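Local coordinates for protein transcriptional repressor of the blcABC operon (Agrobacterium tumefaciens, PDB 3MQ0) that represses transcription of the blcABC operon, probably by binding DNA through a helix-turn-helix domain joined to a GAF-fold domain, and is regulated via oligomerization, at residues B[154-159]-B[163-168]. Numbering follows the deposited sequence.
Sequences PAPFTA and ILLSDL
L165 reaches back from the last turn of helix 159-165 to the loop that leads into it, and its CD1 methyl lies 3.8 Å from CB of A155. With CG anti to the carbonyl carbon (chi1 -72°) and CD1 extended beyond it (chi2 176°), L165 lays this methyl against the A155-P156 peptide, L165 CD1 meeting P156 N at 3.8 Å; the P156 ring lies aslant the leucine, P156 CG 4.1 Å from L165 CD1. Nearer the start of the helix, the segments are joined by its first i to i+4 bond: I163 N donates to A159 O over 3.1 Å, nearly straight at 165°. I163 CG2 flanks A159 O at 3.8 Å, and S208 OG also bonds to it, so two donors grip this buried carbonyl oxygen. T158 caps the helix start, its OG1 accepting from G161 N. At the other end, S166 OG donates to I163 O over 2.7 Å as the chain enters a type I turn, L165 to L168. Packing is close around the buried L165 methyl and A159 carbonyl, whereas the turn beyond reaches solvent at D167. The contact folds the loop after strand 152-154, an outermost strand of the chain's six-stranded antiparallel sheet, against helix 159-165, with L165 packed among L199 of helix 192-205, L176 of helix 170-176 and R126 of strand 120-127.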
ATOM      1  N   PRO B 154     -23.119 -22.216  -4.909  1.00 20.01           N
ATOM      2  CA  PRO B 154     -23.020 -22.089  -3.444  1.00 18.62           C
ATOM      3  C   PRO B 154     -21.610 -22.344  -2.945  1.00 19.40           C
ATOM      4  O   PRO B 154     -21.030 -23.396  -3.221  1.00 21.08           O
ATOM      5  CB  PRO B 154     -23.957 -23.186  -2.924  1.00 23.26           C
ATOM      6  CG  PRO B 154     -24.898 -23.468  -4.066  1.00 23.33           C
ATOM      7  CD  PRO B 154     -24.082 -23.255  -5.314  1.00 23.46           C
ATOM      8  N   ALA B 155     -21.064 -21.384  -2.213  1.00 15.80           N
ATOM      9  CA  ALA B 155     -19.719 -21.507  -1.661  1.00 17.24           C
ATOM     10  C   ALA B 155     -19.495 -22.775  -0.829  1.00 21.01           C
ATOM     11  O   ALA B 155     -18.404 -23.339  -0.854  1.00 18.01           O
ATOM     12  CB  ALA B 155     -19.370 -20.274  -0.841  1.00 22.32           C
ATOM     13  N   PRO B 156     -20.512 -23.226  -0.072  1.00 14.87           N
ATOM     14  CA  PRO B 156     -20.208 -24.387   0.783  1.00 12.48           C
ATOM     15  C   PRO B 156     -19.936 -25.671   0.011  1.00 18.25           C
ATOM     16  O   PRO B 156     -19.319 -26.570   0.578  1.00 19.84           O
ATOM     17  CB  PRO B 156     -21.487 -24.556   1.612  1.00 15.84           C
ATOM     18  CG  PRO B 156     -22.044 -23.180   1.690  1.00 17.93           C
ATOM     19  CD  PRO B 156     -21.780 -22.580   0.322  1.00 14.82           C
ATOM     20  N   PHE B 157     -20.391 -25.757  -1.238  1.00 13.60           N
ATOM     21  CA  PHE B 157     -20.263 -26.989  -2.013  1.00 20.31           C
ATOM     22  C   PHE B 157     -19.007 -27.065  -2.917  1.00 25.30           C
ATOM     23  O   PHE B 157     -18.573 -28.155  -3.285  1.00 25.82           O
ATOM     24  CB  PHE B 157     -21.518 -27.204  -2.881  1.00 11.90           C
ATOM     25  CG  PHE B 157     -22.834 -27.208  -2.112  1.00 16.44           C
ATOM     26  CD1 PHE B 157     -22.892 -27.566  -0.778  1.00 16.69           C
ATOM     27  CD2 PHE B 157     -24.017 -26.871  -2.757  1.00 17.36           C
ATOM     28  CE1 PHE B 157     -24.100 -27.573  -0.092  1.00 22.01           C
ATOM     29  CE2 PHE B 157     -25.237 -26.865  -2.074  1.00 18.97           C
ATOM     30  CZ  PHE B 157     -25.266 -27.227  -0.733  1.00 18.67           C
ATOM     31  N   THR B 158     -18.432 -25.929  -3.292  1.00 15.91           N
ATOM     32  CA  THR B 158     -17.326 -25.944  -4.259  1.00 13.86           C
ATOM     33  C   THR B 158     -15.969 -26.010  -3.561  1.00  8.86           C
ATOM     34  O   THR B 158     -15.857 -25.651  -2.390  1.00 12.13           O
ATOM     35  CB  THR B 158     -17.340 -24.672  -5.153  1.00 19.67           C
ATOM     36  OG1 THR B 158     -17.177 -23.516  -4.329  1.00 23.24           O
ATOM     37  CG2 THR B 158     -18.662 -24.525  -5.903  1.00 19.01           C
ATOM     38  N   ALA B 159     -14.923 -26.438  -4.273  1.00 10.22           N
ATOM     39  CA  ALA B 159     -13.598 -26.484  -3.655  1.00 10.95           C
ATOM     40  C   ALA B 159     -13.093 -25.071  -3.358  1.00 12.00           C
ATOM     41  O   ALA B 159     -12.589 -24.818  -2.274  1.00 10.60           O
ATOM     42  CB  ALA B 159     -12.594 -27.236  -4.546  1.00 13.75           C
ATOM     43  N   ILE B 163     -12.369 -23.362   0.504  1.00 11.71           N
ATOM     44  CA  ILE B 163     -11.118 -22.723   0.893  1.00 16.53           C
ATOM     45  C   ILE B 163     -11.354 -21.251   1.276  1.00 11.67           C
ATOM     46  O   ILE B 163     -10.801 -20.786   2.271  1.00 18.72           O
ATOM     47  CB  ILE B 163      -9.962 -22.910  -0.148  1.00 25.12           C
ATOM     48  CG1 ILE B 163      -8.602 -22.565   0.477  1.00 30.05           C
ATOM     49  CG2 ILE B 163     -10.176 -22.052  -1.356  1.00 23.00           C
ATOM     50  CD1 ILE B 163      -7.936 -23.684   1.212  1.00 26.49           C
ATOM     51  N   LEU B 164     -12.177 -20.539   0.521  1.00 13.93           N
ATOM     52  CA  LEU B 164     -12.468 -19.142   0.853  1.00 12.09           C
ATOM     53  C   LEU B 164     -13.265 -19.013   2.158  1.00 20.48           C
ATOM     54  O   LEU B 164     -13.021 -18.104   2.952  1.00 20.99           O
ATOM     55  CB  LEU B 164     -13.160 -18.416  -0.309  1.00 11.17           C
ATOM     56  CG  LEU B 164     -12.309 -18.369  -1.593  1.00 19.81           C
ATOM     57  CD1 LEU B 164     -13.104 -17.833  -2.766  1.00 23.37           C
ATOM     58  CD2 LEU B 164     -11.046 -17.528  -1.357  1.00 25.79           C
ATOM     59  N   LEU B 165     -14.190 -19.933   2.400  1.00 14.14           N
ATOM     60  CA  LEU B 165     -14.957 -19.922   3.652  1.00 12.76           C
ATOM     61  C   LEU B 165     -14.093 -20.322   4.854  1.00 15.18           C
ATOM     62  O   LEU B 165     -14.417 -19.998   5.999  1.00 15.95           O
ATOM     63  CB  LEU B 165     -16.161 -20.874   3.552  1.00 15.38           C
ATOM     64  CG  LEU B 165     -17.317 -20.412   2.663  1.00 14.64           C
ATOM     65  CD1 LEU B 165     -18.389 -21.494   2.577  1.00 15.55           C
ATOM     66  CD2 LEU B 165     -17.933 -19.094   3.171  1.00 18.32           C
ATOM     67  N   SER B 166     -12.993 -21.027   4.607  1.00 17.85           N
ATOM     68  CA  SER B 166     -12.175 -21.500   5.716  1.00 19.62           C
ATOM     69  C   SER B 166     -11.462 -20.342   6.424  1.00 18.91           C
ATOM     70  O   SER B 166     -10.954 -20.515   7.519  1.00 19.66           O
ATOM     71  CB  SER B 166     -11.180 -22.587   5.271  1.00 16.43           C
ATOM     72  OG  SER B 166     -10.096 -22.034   4.556  1.00 21.32           O
ATOM     73  N   ASP B 167     -11.447 -19.170   5.847  1.00 17.16           N
ATOM     74  CA  ASP B 167     -10.874 -18.070   6.557  1.00 25.69           C
ATOM     75  C   ASP B 167     -11.851 -17.319   7.424  1.00 26.50           C
ATOM     76  O   ASP B 167     -11.467 -16.421   8.061  1.00 33.43           O
ATOM     77  CB  ASP B 167     -10.172 -17.118   5.639  1.00 38.44           C
ATOM     78  CG  ASP B 167     -10.873 -16.958   4.367  1.00 54.79           C
ATOM     79  OD1 ASP B 167     -10.425 -17.542   3.388  1.00 57.74           O
ATOM     80  OD2 ASP B 167     -11.891 -16.281   4.328  1.00 57.59           O
ATOM     81  N   LEU B 168     -13.111 -17.691   7.389  1.00 20.99           N
ATOM     82  CA  LEU B 168     -14.137 -17.081   8.236  1.00 17.79           C
ATOM     83  C   LEU B 168     -14.232 -17.756   9.603  1.00 26.23           C
ATOM     84  O   LEU B 168     -14.026 -18.967   9.723  1.00 24.82           O
ATOM     85  CB  LEU B 168     -15.496 -17.153   7.547  1.00 17.21           C
ATOM     86  CG  LEU B 168     -15.718 -16.146   6.418  1.00 22.78           C
ATOM     87  CD1 LEU B 168     -14.595 -16.187   5.403  1.00 38.94           C
ATOM     88  CD2 LEU B 168     -17.060 -16.392   5.754  1.00 29.35           C
TER